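Local coordinates for protein DNA double-strand break repair nuclease NurA (Sulfolobus solfataricus, PDB 2YGK) that is a manganese-dependent nuclease that, together with the HerA helicase, processes the ends of double-stranded DNA during double-strand break repair, at residues Asp123-Asp128 against Glu191-Asn196; Asn196-Ser201 against Val272-Arg277; Met66-Val71 against Ile95-Pro100; Val160-Ile165 against Asp176-Leu181. All blocks are in the same frame, centred on the assembly; numbering follows the deposited sequence. Where two conformers were deposited one is given.

Contact 1: residues Asp123-Asp128 against Glu191-Asn196; sequences DGSKGD and EEYDGN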
loop_
_atom_site.group_PDB
_atom_site.type_symbol
_atom_site.label_atom_id
_atom_site.label_comp_id
_atom_site.label_asym_id
_atom_site.label_seq_id
_atom_site.Cartn_x
_atom_site.Cartn_y
_atom_site.Cartn_z
ATOM N N ASP A 123 0.233 30.057 -6.000
ATOM C CA ASP A 123 -0.604 30.553 -7.087
ATOM C C ASP A 123 -2.044 30.703 -6.701
ATOM O O ASP A 123 -2.863 31.040 -7.544
ATOM C CB ASP A 123 -0.528 29.623 -8.310
ATOM C CG ASP A 123 0.908 29.375 -8.786
ATOM O OD1 ASP A 123 1.688 30.345 -8.966
ATOM O OD2 ASP A 123 1.248 28.202 -9.006
ATOM N N GLY A 124 -2.361 30.478 -5.435
ATOM C CA GLY A 124 -3.761 30.526 -4.998
ATOM C C GLY A 124 -4.466 31.843 -5.258
ATOM O O GLY A 124 -5.615 31.878 -5.674
ATOM N N SER A 125 -3.755 32.934 -5.029
ATOM C CA SER A 125 -4.306 34.267 -5.151
ATOM C C SER A 125 -4.575 34.653 -6.591
ATOM O O SER A 125 -5.177 35.676 -6.827
ATOM C CB SER A 125 -3.350 35.255 -4.524
ATOM O OG SER A 125 -2.039 34.921 -4.907
ATOM N N LYS A 126 -4.182 33.831 -7.551
ATOM C CA LYS A 126 -4.492 34.118 -8.946
ATOM C C LYS A 126 -5.913 33.710 -9.379
ATOM O O LYS A 126 -6.301 33.926 -10.534
ATOM C CB LYS A 126 -3.457 33.459 -9.857
ATOM C CG LYS A 126 -2.055 33.785 -9.443
ATOM C CD LYS A 126 -1.066 33.601 -10.552
ATOM C CE LYS A 126 0.346 34.046 -10.116
ATOM N NZ LYS A 126 0.946 33.148 -9.104
ATOM N N GLY A 127 -6.704 33.141 -8.477
ATOM C CA GLY A 127 -8.066 32.741 -8.838
ATOM C C GLY A 127 -9.116 33.180 -7.841
ATOM O O GLY A 127 -8.803 33.816 -6.840
ATOM N N ASP A 128 -10.367 32.842 -8.122
ATOM C CA ASP A 128 -11.453 33.136 -7.217
ATOM C C ASP A 128 -11.620 32.000 -6.224
ATOM O O ASP A 128 -12.052 32.211 -5.091
ATOM C CB ASP A 128 -12.762 33.321 -7.999
ATOM C CG ASP A 128 -12.678 34.451 -9.039
ATOM O OD1 ASP A 128 -12.160 35.544 -8.703
ATOM O OD2 ASP A 128 -13.113 34.235 -10.198
ATOM N N GLU A 191 -5.862 30.554 6.517
ATOM C CA GLU A 191 -5.914 31.957 6.927
ATOM C C GLU A 191 -5.814 32.967 5.771
ATOM O O GLU A 191 -6.376 34.037 5.866
ATOM C CB GLU A 191 -4.909 32.272 8.035
ATOM C CG GLU A 191 -3.465 32.239 7.615
ATOM C CD GLU A 191 -2.537 32.698 8.722
ATOM O OE1 GLU A 191 -2.894 33.677 9.426
ATOM O OE2 GLU A 191 -1.461 32.077 8.881
ATOM N N GLU A 192 -5.131 32.628 4.689
ATOM C CA GLU A 192 -5.010 33.538 3.562
ATOM C C GLU A 192 -6.240 33.409 2.634
ATOM O O GLU A 192 -6.646 34.376 1.955
ATOM C CB GLU A 192 -3.690 33.265 2.807
ATOM C CG GLU A 192 -3.591 33.900 1.404
ATOM C CD GLU A 192 -2.175 33.885 0.799
ATOM O OE1 GLU A 192 -1.225 33.322 1.410
ATOM O OE2 GLU A 192 -2.014 34.470 -0.301
ATOM N N TYR A 193 -6.852 32.234 2.597
ATOM C CA TYR A 193 -7.887 32.006 1.613
ATOM C C TYR A 193 -9.209 31.542 2.179
ATOM O O TYR A 193 -10.074 31.150 1.406
ATOM C CB TYR A 193 -7.410 30.995 0.598
ATOM C CG TYR A 193 -6.164 31.373 -0.140
ATOM C CD1 TYR A 193 -6.192 32.342 -1.131
ATOM C CD2 TYR A 193 -4.959 30.726 0.115
ATOM C CE1 TYR A 193 -5.041 32.685 -1.853
ATOM C CE2 TYR A 193 -3.799 31.059 -0.603
ATOM C CZ TYR A 193 -3.859 32.046 -1.588
ATOM O OH TYR A 193 -2.730 32.379 -2.295
ATOM N N ASP A 194 -9.375 31.601 3.504
ATOM C CA ASP A 194 -10.712 31.506 4.160
ATOM C C ASP A 194 -11.597 30.473 3.435
ATOM O O ASP A 194 -11.131 29.369 3.171
ATOM C CB ASP A 194 -11.418 32.884 4.248
ATOM C CG ASP A 194 -10.863 33.807 5.395
ATOM O OD1 ASP A 194 -9.674 33.656 5.789
ATOM O OD2 ASP A 194 -11.655 34.692 5.897
ATOM N N GLY A 195 -12.826 30.826 3.058
ATOM C CA GLY A 195 -13.667 29.862 2.355
ATOM C C GLY A 195 -13.415 29.678 0.866
ATOM O O GLY A 195 -14.168 29.015 0.219
ATOM N N ASN A 196 -12.373 30.270 0.310
ATOM C CA ASN A 196 -12.122 30.190 -1.131
ATOM C C ASN A 196 -11.448 28.860 -1.541
ATOM O O ASN A 196 -11.187 28.621 -2.716
ATOM C CB ASN A 196 -11.257 31.382 -1.587
ATOM C CG ASN A 196 -11.926 32.771 -1.329
ATOM O OD1 ASN A 196 -13.151 32.913 -1.268
ATOM N ND2 ASN A 196 -11.083 33.796 -1.201
#
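The ring of Y193, at the end of helix 171-193, meets the backbone of G124 and S125 in the loop after helix 104-123. Van der Waals contact is made by its outer end: OH lies 3.4 Å from G124 CA, and CE1 is 3.6 Å from G124 C, with G124 C and S125 N approaching the ring at a slant. A chi1 of -59° keeps CG beside the backbone N and sends the phenol across to the loop. G124 has to be small, since a CB there would point at the ring and collide with CZ. From within the helix, E192 CG sits over the centre of one ring face, 3.4 Å above its plane. With the ring cut back to an alanine at Y193, a gap would probably open between G124 and E192, leaving the E192 side chain freer to turn.

Both segments lie where a helix gives way to a strand in the RNase H-like fold, running into the adjacent parallel strands 129-133 and 197-201. D194 leaves the helix with positive phi, and N196 N bonds back to Y193 O at 2.7 Å. N196 CB then rests 3.7 Å from D128 O, while the D128 carboxylate turns away to the backbone N of K53.

Among polar groups, Y193 OH lies 3.0 Å from S125 N. Within the loop, K126 NZ forms a salt bridge of 2.9 Å with D123 OD1, on the lone pair facing away from the other carboxylate oxygen. D123 OD2 in turn takes hydrogen bonds with the hydroxyls of S78 and S90.

Contact 2: residues Asn196-Ser201 against Val272-Arg277; sequences NVLWIS and VDIVGR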
loop_
_atom_site.group_PDB
_atom_site.type_symbol
_atom_site.label_atom_id
_atom_site.label_comp_id
_atom_site.label_asym_id
_atom_site.label_seq_id
_atom_site.Cartn_x
_atom_site.Cartn_y
_atom_site.Cartn_z
ATOM N N ASN A 196 -12.373 30.270 0.310
ATOM C CA ASN A 196 -12.122 30.190 -1.131
ATOM C C ASN A 196 -11.448 28.860 -1.541
ATOM O O ASN A 196 -11.187 28.621 -2.716
ATOM C CB ASN A 196 -11.257 31.382 -1.587
ATOM C CG ASN A 196 -11.926 32.771 -1.329
ATOM O OD1 ASN A 196 -13.151 32.913 -1.268
ATOM N ND2 ASN A 196 -11.083 33.796 -1.201
ATOM N N VAL A 197 -11.143 28.001 -0.576
ATOM C CA VAL A 197 -10.507 26.727 -0.885
ATOM C C VAL A 197 -11.549 25.600 -0.842
ATOM O O VAL A 197 -12.276 25.436 0.152
ATOM C CB VAL A 197 -9.365 26.375 0.086
ATOM C CG1 VAL A 197 -8.588 25.242 -0.483
ATOM C CG2 VAL A 197 -8.486 27.557 0.315
ATOM N N LEU A 198 -11.607 24.832 -1.922
ATOM C CA LEU A 198 -12.533 23.740 -2.036
ATOM C C LEU A 198 -11.698 22.514 -2.078
ATOM O O LEU A 198 -10.878 22.351 -2.969
ATOM C CB LEU A 198 -13.344 23.848 -3.318
ATOM C CG LEU A 198 -14.205 25.107 -3.437
ATOM C CD1 LEU A 198 -15.039 25.022 -4.669
ATOM C CD2 LEU A 198 -15.076 25.311 -2.191
ATOM N N TRP A 199 -11.927 21.645 -1.111
ATOM C CA TRP A 199 -11.195 20.448 -0.998
ATOM C C TRP A 199 -12.073 19.315 -1.521
ATOM O O TRP A 199 -12.975 18.842 -0.831
ATOM C CB TRP A 199 -10.852 20.233 0.471
ATOM C CG TRP A 199 -10.125 21.389 1.108
ATOM C CD1 TRP A 199 -10.673 22.534 1.644
ATOM C CD2 TRP A 199 -8.725 21.485 1.328
ATOM N NE1 TRP A 199 -9.691 23.339 2.162
ATOM C CE2 TRP A 199 -8.484 22.717 1.986
ATOM C CE3 TRP A 199 -7.644 20.639 1.047
ATOM C CZ2 TRP A 199 -7.207 23.125 2.360
ATOM C CZ3 TRP A 199 -6.393 21.037 1.414
ATOM C CH2 TRP A 199 -6.180 22.286 2.071
ATOM N N ILE A 200 -11.769 18.829 -2.710
ATOM C CA ILE A 200 -12.661 17.922 -3.395
ATOM C C ILE A 200 -12.111 16.510 -3.481
ATOM O O ILE A 200 -10.943 16.335 -3.855
ATOM C CB ILE A 200 -12.892 18.438 -4.794
ATOM C CG1 ILE A 200 -13.653 19.767 -4.684
ATOM C CG2 ILE A 200 -13.629 17.441 -5.615
ATOM C CD1 ILE A 200 -13.882 20.423 -5.975
ATOM N N SER A 201 -12.947 15.519 -3.163
ATOM C CA SER A 201 -12.569 14.142 -3.310
ATOM C C SER A 201 -13.638 13.273 -3.980
ATOM O O SER A 201 -14.810 13.437 -3.736
ATOM C CB SER A 201 -12.104 13.500 -1.950
ATOM O OG SER A 201 -12.957 13.755 -0.834
ATOM N N VAL A 272 -17.230 17.792 -1.026
ATOM C CA VAL A 272 -16.569 19.093 -0.956
ATOM C C VAL A 272 -16.458 19.504 0.495
ATOM O O VAL A 272 -17.461 19.509 1.195
ATOM C CB VAL A 272 -17.360 20.171 -1.683
ATOM C CG1 VAL A 272 -16.636 21.457 -1.564
ATOM C CG2 VAL A 272 -17.594 19.823 -3.160
ATOM N N ASP A 273 -15.255 19.853 0.941
ATOM C CA ASP A 273 -15.050 20.480 2.243
ATOM C C ASP A 273 -14.658 21.918 2.019
ATOM O O ASP A 273 -13.795 22.207 1.219
ATOM C CB ASP A 273 -13.926 19.823 3.018
ATOM C CG ASP A 273 -14.155 18.344 3.263
ATOM O OD1 ASP A 273 -15.341 18.004 3.325
ATOM O OD2 ASP A 273 -13.138 17.549 3.359
ATOM N N ILE A 274 -15.272 22.823 2.755
ATOM C CA ILE A 274 -14.971 24.232 2.650
ATOM C C ILE A 274 -14.898 24.782 4.072
ATOM O O ILE A 274 -15.816 24.606 4.826
ATOM C CB ILE A 274 -16.036 24.955 1.738
ATOM C CG1 ILE A 274 -15.930 26.468 1.813
ATOM C CG2 ILE A 274 -17.423 24.591 2.104
ATOM C CD1 ILE A 274 -16.872 27.135 0.818
ATOM N N VAL A 275 -13.787 25.398 4.452
ATOM C CA VAL A 275 -13.651 25.968 5.800
ATOM C C VAL A 275 -14.451 27.270 5.956
ATOM O O VAL A 275 -14.185 28.286 5.287
ATOM C CB VAL A 275 -12.196 26.308 6.155
ATOM C CG1 VAL A 275 -12.160 27.139 7.416
ATOM C CG2 VAL A 275 -11.352 25.041 6.286
ATOM N N GLY A 276 -15.391 27.236 6.885
ATOM C CA GLY A 276 -16.297 28.343 7.116
ATOM C C GLY A 276 -17.712 27.825 7.233
ATOM O O GLY A 276 -17.952 26.612 7.116
ATOM N N ARG A 277 -18.644 28.741 7.492
ATOM C CA ARG A 277 -20.069 28.425 7.365
ATOM C C ARG A 277 -20.535 28.761 5.963
ATOM O O ARG A 277 -20.098 29.735 5.342
ATOM C CB ARG A 277 -20.943 29.127 8.416
ATOM C CG ARG A 277 -21.546 28.166 9.461
ATOM C CD ARG A 277 -22.114 28.927 10.661
ATOM N NE ARG A 277 -21.803 28.255 11.926
ATOM C CZ ARG A 277 -21.603 28.872 13.094
ATOM N NH1 ARG A 277 -21.665 30.199 13.198
ATOM N NH2 ARG A 277 -21.333 28.152 14.176
HETATM O O HOH W 1 -13.370 16.510 0.393
#
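W199 and D273 face each other as a hydrogen-bonded antiparallel pair, W199 N reaching D273 O at 3.0 Å in the carbonyl plane and nearly straight (168°). The return bond, D273 N to W199 O, is 3.1 Å long. The indole stays close to this pairing: chi1 of -55° sets CG beside the backbone N, and with the ring turned by chi2 its CD1 edge comes 3.2 Å from D273 O, in the ring plane. V197 CG1 lies over one face of the same ring, offset toward its rim, and M132 and L136 also touch the indole. D273 shares the tryptophan's side of the sheet, but its carboxylate looks elsewhere, with OD1 bound to T258 and R271 and OD2 to the backbone N of L136. A water donates to W199 O at 2.7 Å and also hydrogen-bonds S201 OG.

The other face is aliphatic. L198 and I274 run alongside each other, CD2 of L198 4.0 Å from CD1 of I274. I274 runs its long branch anti to the backbone N (chi1 169°), which brings CD1 to that leucine methyl. L198 CD2 also approaches V272 CG1, and in the non-hydrogen-bonded pair next along, I200 CG1 lies 4.2 Å from V272 CG2.

The antiparallel strand 270-275 thus joins strand 197-201, whose other edge runs parallel to strand 129-133, in the mixed sheet of the RNase H-like fold; the I200 side chain is about 6 Å from that of the manganese ligand D133.

Contact 3: residues Met66-Val71 against Ile95-Pro100; sequences MRIGIV and IGIFKP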
loop_
_atom_site.group_PDB
_atom_site.type_symbol
_atom_site.label_atom_id
_atom_site.label_comp_id
_atom_site.label_asym_id
_atom_site.label_seq_id
_atom_site.Cartn_x
_atom_site.Cartn_y
_atom_site.Cartn_z
HETATM N N MSE A 66 14.948 -0.385 -4.003
HETATM C CA MSE A 66 16.082 -0.862 -4.740
HETATM C C MSE A 66 17.280 -0.993 -3.821
HETATM O O MSE A 66 17.194 -0.685 -2.630
HETATM C CB MSE A 66 16.364 0.066 -5.912
HETATM C CG MSE A 66 15.541 -0.307 -7.128
HETATM SE SE MSE A 66 15.563 1.074 -8.463
HETATM C CE MSE A 66 17.371 0.906 -9.164
ATOM N N ARG A 67 18.383 -1.484 -4.366
ATOM C CA ARG A 67 19.558 -1.699 -3.562
ATOM C C ARG A 67 20.141 -0.376 -3.065
ATOM O O ARG A 67 20.405 -0.245 -1.886
ATOM C CB ARG A 67 20.576 -2.541 -4.318
ATOM C CG ARG A 67 20.128 -3.977 -4.496
ATOM C CD ARG A 67 21.249 -4.842 -4.969
ATOM N NE ARG A 67 21.727 -4.471 -6.295
ATOM C CZ ARG A 67 21.468 -5.128 -7.428
ATOM N NH1 ARG A 67 20.703 -6.227 -7.450
ATOM N NH2 ARG A 67 21.985 -4.673 -8.566
ATOM N N ILE A 68 20.301 0.610 -3.938
ATOM C CA ILE A 68 20.796 1.928 -3.520
ATOM C C ILE A 68 19.865 2.617 -2.502
ATOM O O ILE A 68 20.281 3.520 -1.789
ATOM C CB ILE A 68 21.021 2.847 -4.736
ATOM C CG1 ILE A 68 22.032 3.951 -4.435
ATOM C CG2 ILE A 68 19.714 3.478 -5.213
ATOM C CD1 ILE A 68 23.462 3.494 -4.363
ATOM N N GLY A 69 18.605 2.175 -2.449
ATOM C CA GLY A 69 17.624 2.634 -1.486
ATOM C C GLY A 69 16.288 2.753 -2.185
ATOM O O GLY A 69 16.086 2.117 -3.205
ATOM N N ILE A 70 15.402 3.606 -1.651
ATOM C CA ILE A 70 14.103 3.880 -2.240
ATOM C C ILE A 70 14.220 5.043 -3.205
ATOM O O ILE A 70 14.305 6.201 -2.790
ATOM C CB ILE A 70 13.041 4.249 -1.185
ATOM C CG1 ILE A 70 13.095 3.309 0.018
ATOM C CG2 ILE A 70 11.650 4.228 -1.819
ATOM C CD1 ILE A 70 12.984 1.861 -0.368
ATOM N N VAL A 71 14.202 4.742 -4.494
ATOM C CA VAL A 71 14.317 5.767 -5.517
ATOM C C VAL A 71 12.949 6.355 -5.767
ATOM O O VAL A 71 12.076 5.644 -6.211
ATOM C CB VAL A 71 14.836 5.194 -6.835
ATOM C CG1 VAL A 71 14.868 6.283 -7.918
ATOM C CG2 VAL A 71 16.243 4.565 -6.639
ATOM N N ILE A 95 13.232 14.438 -8.014
ATOM C CA ILE A 95 13.642 13.009 -7.976
ATOM C C ILE A 95 14.730 12.824 -6.930
ATOM O O ILE A 95 15.564 13.692 -6.744
ATOM C CB ILE A 95 14.250 12.531 -9.297
ATOM C CG1 ILE A 95 13.263 12.685 -10.451
ATOM C CG2 ILE A 95 14.663 11.073 -9.201
ATOM C CD1 ILE A 95 13.892 12.439 -11.817
ATOM N N GLY A 96 14.747 11.682 -6.268
ATOM C CA GLY A 96 15.734 11.431 -5.219
ATOM C C GLY A 96 15.772 9.990 -4.751
ATOM O O GLY A 96 15.067 9.139 -5.318
ATOM N N ILE A 97 16.587 9.729 -3.723
ATOM C CA ILE A 97 16.703 8.417 -3.088
ATOM C C ILE A 97 16.523 8.536 -1.581
ATOM O O ILE A 97 17.165 9.359 -0.982
ATOM C CB ILE A 97 18.114 7.831 -3.301
ATOM C CG1 ILE A 97 18.471 7.781 -4.788
ATOM C CG2 ILE A 97 18.237 6.437 -2.669
ATOM C CD1 ILE A 97 19.928 7.333 -5.054
ATOM N N PHE A 98 15.673 7.728 -0.952
ATOM C CA PHE A 98 15.704 7.611 0.517
ATOM C C PHE A 98 16.439 6.353 0.952
ATOM O O PHE A 98 16.501 5.368 0.219
ATOM C CB PHE A 98 14.309 7.558 1.132
ATOM C CG PHE A 98 13.552 8.851 1.081
ATOM C CD1 PHE A 98 14.184 10.074 1.235
ATOM C CD2 PHE A 98 12.174 8.838 0.917
ATOM C CE1 PHE A 98 13.462 11.262 1.206
ATOM C CE2 PHE A 98 11.429 10.053 0.876
ATOM C CZ PHE A 98 12.075 11.256 1.016
ATOM N N LYS A 99 16.997 6.409 2.161
ATOM C CA LYS A 99 17.551 5.250 2.817
ATOM C C LYS A 99 16.394 4.316 3.137
ATOM O O LYS A 99 15.283 4.793 3.375
ATOM C CB LYS A 99 18.249 5.629 4.122
ATOM C CG LYS A 99 19.459 6.505 3.954
ATOM C CD LYS A 99 20.303 6.513 5.223
ATOM C CE LYS A 99 20.915 7.890 5.497
ATOM N NZ LYS A 99 21.890 7.824 6.630
ATOM N N PRO A 100 16.655 2.989 3.148
ATOM C CA PRO A 100 15.647 1.969 3.407
ATOM C C PRO A 100 14.912 2.179 4.719
ATOM O O PRO A 100 15.531 2.542 5.706
ATOM C CB PRO A 100 16.470 0.686 3.461
ATOM C CG PRO A 100 17.611 0.945 2.594
ATOM C CD PRO A 100 17.936 2.380 2.758
#
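I97 packs against the turn that carries I68 and G69. Its CD1 lies 3.9 Å from I68 CG2, the two side chains crossing at about a right angle, and its CG2 comes 3.7 Å from I68 O. With chi1 of -55°, CG1 also reaches V71 CG2, at 4.3 Å in a non-hydrogen-bonded pair. Trimming I97 to an alanine would probably take away the CD1 and CG1 contacts of I68 and V71 and open a gap beside the turn.

These contacts are set by the neighbouring hydrogen-bonded pair, in which I70 N gives to F98 O and F98 N to I70 O, the latter at 2.8 Å. G69 CA passes 3.4 Å from F98 O in a CA-H...O contact, and a side chain there would collide with that oxygen; with phi 141° and psi -156°, a CB would also run into the carbonyl O of I68, so only a glycine fits. The turn is closed by a bond from the N of M66, a selenomethionine, to G69 O.

Farther out, F98 stacks on Y72 and makes a cation-pi contact with R107. The second subunit comes in alongside: its Q19 bonds I97 N, its Y214 bonds I68 O, and its D213 forms a salt bridge with K99.

The pairing lies in the hairpin of strands 70-82 and 85-98, with the turn linking strand 54-65 to the first of them. I70 and F98 face helix 104-123, whereas V71 and I68 touch helix 313-330.

Contact 4: residues Val160-Ile165 against Asp176-Leu181; sequences VDLNGI and DLLMLL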
loop_
_atom_site.group_PDB
_atom_site.type_symbol
_atom_site.label_atom_id
_atom_site.label_comp_id
_atom_site.label_asym_id
_atom_site.label_seq_id
_atom_site.Cartn_x
_atom_site.Cartn_y
_atom_site.Cartn_z
ATOM N N VAL A 160 9.891 26.637 6.133
ATOM C CA VAL A 160 9.431 25.850 4.992
ATOM C C VAL A 160 10.616 25.315 4.212
ATOM O O VAL A 160 10.716 25.494 3.006
ATOM C CB VAL A 160 8.491 26.674 4.062
ATOM C CG1 VAL A 160 7.955 25.794 2.936
ATOM C CG2 VAL A 160 7.339 27.305 4.868
ATOM N N ASP A 161 11.504 24.641 4.926
ATOM C CA ASP A 161 12.761 24.175 4.356
ATOM C C ASP A 161 12.674 22.682 4.027
ATOM O O ASP A 161 13.059 21.830 4.838
ATOM C CB ASP A 161 13.896 24.469 5.349
ATOM C CG ASP A 161 15.294 24.280 4.749
ATOM O OD1 ASP A 161 15.412 23.913 3.550
ATOM O OD2 ASP A 161 16.281 24.508 5.498
ATOM N N LEU A 162 12.159 22.362 2.838
ATOM C CA LEU A 162 12.049 20.957 2.417
ATOM C C LEU A 162 13.411 20.300 2.355
ATOM O O LEU A 162 13.586 19.221 2.902
ATOM C CB LEU A 162 11.386 20.813 1.052
ATOM C CG LEU A 162 9.877 20.902 1.023
ATOM C CD1 LEU A 162 9.423 20.678 -0.397
ATOM C CD2 LEU A 162 9.249 19.896 1.968
ATOM N N ASN A 163 14.363 20.954 1.685
ATOM C CA ASN A 163 15.739 20.439 1.582
ATOM C C ASN A 163 16.323 20.093 2.952
ATOM O O ASN A 163 17.067 19.122 3.083
ATOM C CB ASN A 163 16.669 21.431 0.853
ATOM C CG ASN A 163 16.481 21.425 -0.668
ATOM O OD1 ASN A 163 15.359 21.558 -1.173
ATOM N ND2 ASN A 163 17.587 21.287 -1.401
ATOM N N GLY A 164 15.965 20.890 3.960
ATOM C CA GLY A 164 16.380 20.650 5.341
ATOM C C GLY A 164 15.735 19.434 5.991
ATOM O O GLY A 164 16.417 18.609 6.599
ATOM N N ILE A 165 14.409 19.340 5.876
ATOM C CA ILE A 165 13.651 18.246 6.479
ATOM C C ILE A 165 14.073 16.913 5.869
ATOM O O ILE A 165 14.211 15.912 6.576
ATOM C CB ILE A 165 12.124 18.463 6.322
ATOM C CG1 ILE A 165 11.655 19.616 7.210
ATOM C CG2 ILE A 165 11.353 17.203 6.679
ATOM C CD1 ILE A 165 10.244 20.086 6.919
ATOM N N ASP A 176 7.532 12.504 10.813
ATOM C CA ASP A 176 6.828 13.377 11.755
ATOM C C ASP A 176 7.043 14.862 11.459
ATOM O O ASP A 176 6.095 15.643 11.520
ATOM C CB ASP A 176 7.181 13.037 13.211
ATOM C CG ASP A 176 6.408 11.827 13.733
ATOM O OD1 ASP A 176 5.694 11.166 12.940
ATOM O OD2 ASP A 176 6.487 11.549 14.945
ATOM N N LEU A 177 8.265 15.249 11.110
ATOM C CA LEU A 177 8.494 16.607 10.631
ATOM C C LEU A 177 7.686 16.942 9.392
ATOM O O LEU A 177 7.187 18.047 9.274
ATOM C CB LEU A 177 9.955 16.850 10.313
ATOM C CG LEU A 177 10.838 17.286 11.457
ATOM C CD1 LEU A 177 12.222 17.623 10.866
ATOM C CD2 LEU A 177 10.252 18.469 12.249
ATOM N N LEU A 178 7.580 16.009 8.451
ATOM C CA LEU A 178 6.790 16.256 7.234
ATOM C C LEU A 178 5.303 16.406 7.548
ATOM O O LEU A 178 4.642 17.233 6.969
ATOM C CB LEU A 178 7.026 15.176 6.185
ATOM C CG LEU A 178 8.350 15.295 5.421
ATOM C CD1 LEU A 178 8.788 13.974 4.722
ATOM C CD2 LEU A 178 8.269 16.426 4.435
HETATM N N MSE A 179 4.795 15.608 8.479
HETATM C CA MSE A 179 3.417 15.736 8.921
HETATM C C MSE A 179 3.165 17.141 9.458
HETATM O O MSE A 179 2.202 17.803 9.062
HETATM C CB MSE A 179 3.110 14.701 9.998
HETATM C CG MSE A 179 2.984 13.304 9.451
HETATM SE SE MSE A 179 2.627 11.997 10.821
HETATM C CE MSE A 179 0.801 12.552 11.268
ATOM N N LEU A 180 4.039 17.596 10.352
ATOM C CA LEU A 180 3.947 18.953 10.894
ATOM C C LEU A 180 3.931 20.011 9.791
ATOM O O LEU A 180 3.051 20.873 9.762
ATOM C CB LEU A 180 5.097 19.247 11.859
ATOM C CG LEU A 180 4.779 19.235 13.357
ATOM C CD1 LEU A 180 5.992 19.722 14.139
ATOM C CD2 LEU A 180 3.567 20.105 13.703
ATOM N N LEU A 181 4.890 19.919 8.872
ATOM C CA LEU A 181 4.960 20.848 7.738
ATOM C C LEU A 181 3.619 20.978 7.008
ATOM O O LEU A 181 3.136 22.083 6.738
ATOM C CB LEU A 181 6.042 20.413 6.741
ATOM C CG LEU A 181 6.289 21.417 5.612
ATOM C CD1 LEU A 181 6.540 22.816 6.181
ATOM C CD2 LEU A 181 7.420 20.982 4.701
#
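L177 opens the contact on helix 171-193, its CB lying 3.9 Å from I165 CG2 where the short helix 162-166 passes. L178, next in sequence, meets that same methyl: its CG stands 3.8 Å from I165 CG2, the two side chains crossing obliquely. This branch of I165 is anti to the backbone N because chi1 is -70°, a setting that lays CG2 toward both leucines and carries CD1 on to the next turn. There L181 takes over. With chi1 of -173° and chi2 of 52°, it brings CD2 against two side chains, 3.7 Å from I165 CD1 and 3.5 Å from L162 CD2, the latter side chain crossing it at about a right angle.

V160, also near L181, ends helix 151-159 in a Schellman motif. D161 then N-caps helix 162-166 through a weak bond from G164 N to OD1. L162 and L178 also touch helix 104-123, at L115 and L110 respectively.

No hydrogen bond crosses between the two segments, so the short helix is held against the long one here by the fit of branched aliphatic side chains.

Contacts 2, 3 and 4 are buried, whereas contact 1 lies largely at the surface, with Y193 and G124 buried among exposed polar residues. Contacts 1 and 4 use different parts of helix 171-193, and contact 1 runs straight into contact 2 through the shared N196. Contacts 2 and 3 belong to the same mixed sheet, about 36 Å apart between centres and on opposite sides of the chain's centre. Both combine paired backbone bonds with aliphatic packing, but contact 2 lies inside the sheet near the metal site, while contact 3 is at its far edge against the second subunit. Contact 4 relies on aliphatic packing alone, and contact 1 sets an aromatic ring against a loop backbone.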